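Local coordinates for protein peptide synthetase, module 7 (Actinoplanes teichomyceticus, PDB 4TX3) that probably acts in nonribosomal peptide assembly, as a condensation-type domain of a peptide synthetase module, at residues L127-L130 with E134-L137. Residues are numbered along the deposited sequence; the frame is centred on the assembly and turned at random.
Sequences LFAL and EHVL
Phe128 and Val136 form the hydrogen-bonded pair of this antiparallel hairpin: Phe128 N donates to Val136 O at 2.9 Å, nearly straight at 174°, and Val136 N returns a bond to Phe128 O at 3.0 Å. Nearer the turn, Leu130 N donates to Glu134 O. Phe128 and Val136 place their side chains on one face; both are apolar and pack against helix 103-112, and the beta-branched valine favours the extended backbone. Beyond them Leu130 CD1 lies 3.7 Å from Glu134 CG and 4.1 Å from Val136 CG2, so the aliphatic part of the glutamate serves as packing surface while its OE2 reaches Arg46 in a salt bridge.

Leu127, Ala129, His135 and Leu137 occupy the other face. With CG anti to the backbone N (chi1 -175°), Leu127 swings CD1 across to 4.1 Å from Leu137 CB and 3.9 Å from His135 CB. The His135 ring meets strand 123-129 obliquely, its CD2 3.8 Å from Ala129 CA and 3.9 Å from Ala129 CB; the small alanine lets it come this close. Were His135 shortened to an alanine, Ala129 would probably lose its ring neighbour and Leu51 part of its cover.

Strand 96-97 pairs with 123-129 and strand 40-49 with 134-142, each on the side away from the hairpin partner, so the hairpin lies inside the sheet; helix 103-112 covers the Phe128 face, Leu103 touching both Phe128 and Val136, with Arg106 and Leu107 also against Phe128.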
ATOM      1  N   LEU B 127     -18.914  20.444   5.761  1.00 39.66           N
ATOM      2  CA  LEU B 127     -17.734  21.014   6.378  1.00 38.29           C
ATOM      3  C   LEU B 127     -18.151  21.828   7.593  1.00 37.06           C
ATOM      4  O   LEU B 127     -18.928  22.778   7.484  1.00 35.72           O
ATOM      5  CB  LEU B 127     -16.959  21.868   5.375  1.00 34.05           C
ATOM      6  CG  LEU B 127     -15.627  22.423   5.880  1.00 39.34           C
ATOM      7  CD1 LEU B 127     -14.651  21.307   6.226  1.00 31.55           C
ATOM      8  CD2 LEU B 127     -15.024  23.372   4.844  1.00 43.58           C
ATOM      9  N   PHE B 128     -17.635  21.434   8.749  1.00 33.63           N
ATOM     10  CA  PHE B 128     -17.921  22.121  10.003  1.00 38.59           C
ATOM     11  C   PHE B 128     -16.780  23.079  10.360  1.00 42.11           C
ATOM     12  O   PHE B 128     -15.606  22.696  10.316  1.00 39.30           O
ATOM     13  CB  PHE B 128     -18.156  21.099  11.121  1.00 33.57           C
ATOM     14  CG  PHE B 128     -19.332  20.212  10.864  1.00 38.00           C
ATOM     15  CD1 PHE B 128     -20.627  20.692  11.028  1.00 39.95           C
ATOM     16  CD2 PHE B 128     -19.156  18.912  10.416  1.00 38.61           C
ATOM     17  CE1 PHE B 128     -21.723  19.892  10.768  1.00 39.16           C
ATOM     18  CE2 PHE B 128     -20.246  18.102  10.156  1.00 42.75           C
ATOM     19  CZ  PHE B 128     -21.536  18.596  10.332  1.00 45.37           C
ATOM     20  N   ALA B 129     -17.120  24.325  10.686  1.00 38.20           N
ATOM     21  CA  ALA B 129     -16.101  25.305  11.051  1.00 38.36           C
ATOM     22  C   ALA B 129     -16.054  25.506  12.565  1.00 43.68           C
ATOM     23  O   ALA B 129     -17.024  25.946  13.180  1.00 45.09           O
ATOM     24  CB  ALA B 129     -16.348  26.616  10.344  1.00 34.39           C
ATOM     25  N   LEU B 130     -14.913  25.167  13.154  1.00 45.08           N
ATOM     26  CA  LEU B 130     -14.711  25.262  14.593  1.00 43.48           C
ATOM     27  C   LEU B 130     -14.008  26.559  14.977  1.00 49.74           C
ATOM     28  O   LEU B 130     -14.368  27.192  15.965  1.00 57.42           O
ATOM     29  CB  LEU B 130     -13.899  24.073  15.088  1.00 45.96           C
ATOM     30  CG  LEU B 130     -14.609  22.727  15.100  1.00 49.75           C
ATOM     31  CD1 LEU B 130     -13.559  21.644  15.177  1.00 51.00           C
ATOM     32  CD2 LEU B 130     -15.576  22.633  16.280  1.00 44.04           C
ATOM     33  N   GLU B 134      -9.395  25.628  12.207  1.00 40.23           N
ATOM     34  CA  GLU B 134      -9.831  24.311  12.664  1.00 39.84           C
ATOM     35  C   GLU B 134     -11.154  23.936  12.009  1.00 42.73           C
ATOM     36  O   GLU B 134     -12.183  24.565  12.260  1.00 45.60           O
ATOM     37  CB  GLU B 134      -9.981  24.283  14.184  1.00 42.54           C
ATOM     38  CG  GLU B 134     -10.137  22.893  14.762  1.00 46.56           C
ATOM     39  CD  GLU B 134      -8.946  22.478  15.611  1.00 50.20           C
ATOM     40  OE1 GLU B 134      -8.204  23.376  16.070  1.00 58.32           O
ATOM     41  OE2 GLU B 134      -8.745  21.260  15.823  1.00 55.60           O
ATOM     42  N   HIS B 135     -11.125  22.920  11.159  1.00 41.45           N
ATOM     43  CA  HIS B 135     -12.346  22.433  10.524  1.00 40.05           C
ATOM     44  C   HIS B 135     -12.470  20.927  10.671  1.00 38.80           C
ATOM     45  O   HIS B 135     -11.482  20.221  10.915  1.00 36.34           O
ATOM     46  CB  HIS B 135     -12.386  22.793   9.034  1.00 37.43           C
ATOM     47  CG  HIS B 135     -12.387  24.262   8.755  1.00 39.28           C
ATOM     48  ND1 HIS B 135     -11.256  25.045   8.871  1.00 40.42           N
ATOM     49  CD2 HIS B 135     -13.380  25.088   8.343  1.00 38.00           C
ATOM     50  CE1 HIS B 135     -11.554  26.293   8.549  1.00 43.16           C
ATOM     51  NE2 HIS B 135     -12.836  26.344   8.220  1.00 44.67           N
ATOM     52  N   VAL B 136     -13.694  20.439  10.517  1.00 37.65           N
ATOM     53  CA  VAL B 136     -13.918  19.012  10.386  1.00 34.40           C
ATOM     54  C   VAL B 136     -14.690  18.715   9.098  1.00 35.99           C
ATOM     55  O   VAL B 136     -15.763  19.272   8.842  1.00 35.52           O
ATOM     56  CB  VAL B 136     -14.648  18.463  11.597  1.00 37.20           C
ATOM     57  CG1 VAL B 136     -15.241  17.111  11.289  1.00 37.66           C
ATOM     58  CG2 VAL B 136     -13.685  18.373  12.771  1.00 40.07           C
ATOM     59  N   LEU B 137     -14.111  17.862   8.262  1.00 36.34           N
ATOM     60  CA  LEU B 137     -14.796  17.407   7.059  1.00 35.35           C
ATOM     61  C   LEU B 137     -15.497  16.073   7.327  1.00 35.19           C
ATOM     62  O   LEU B 137     -14.890  15.121   7.802  1.00 36.18           O
ATOM     63  CB  LEU B 137     -13.820  17.275   5.885  1.00 33.73           C
ATOM     64  CG  LEU B 137     -14.521  16.776   4.622  1.00 38.33           C
ATOM     65  CD1 LEU B 137     -15.617  17.762   4.204  1.00 35.08           C
ATOM     66  CD2 LEU B 137     -13.535  16.516   3.494  1.00 33.92           C
TER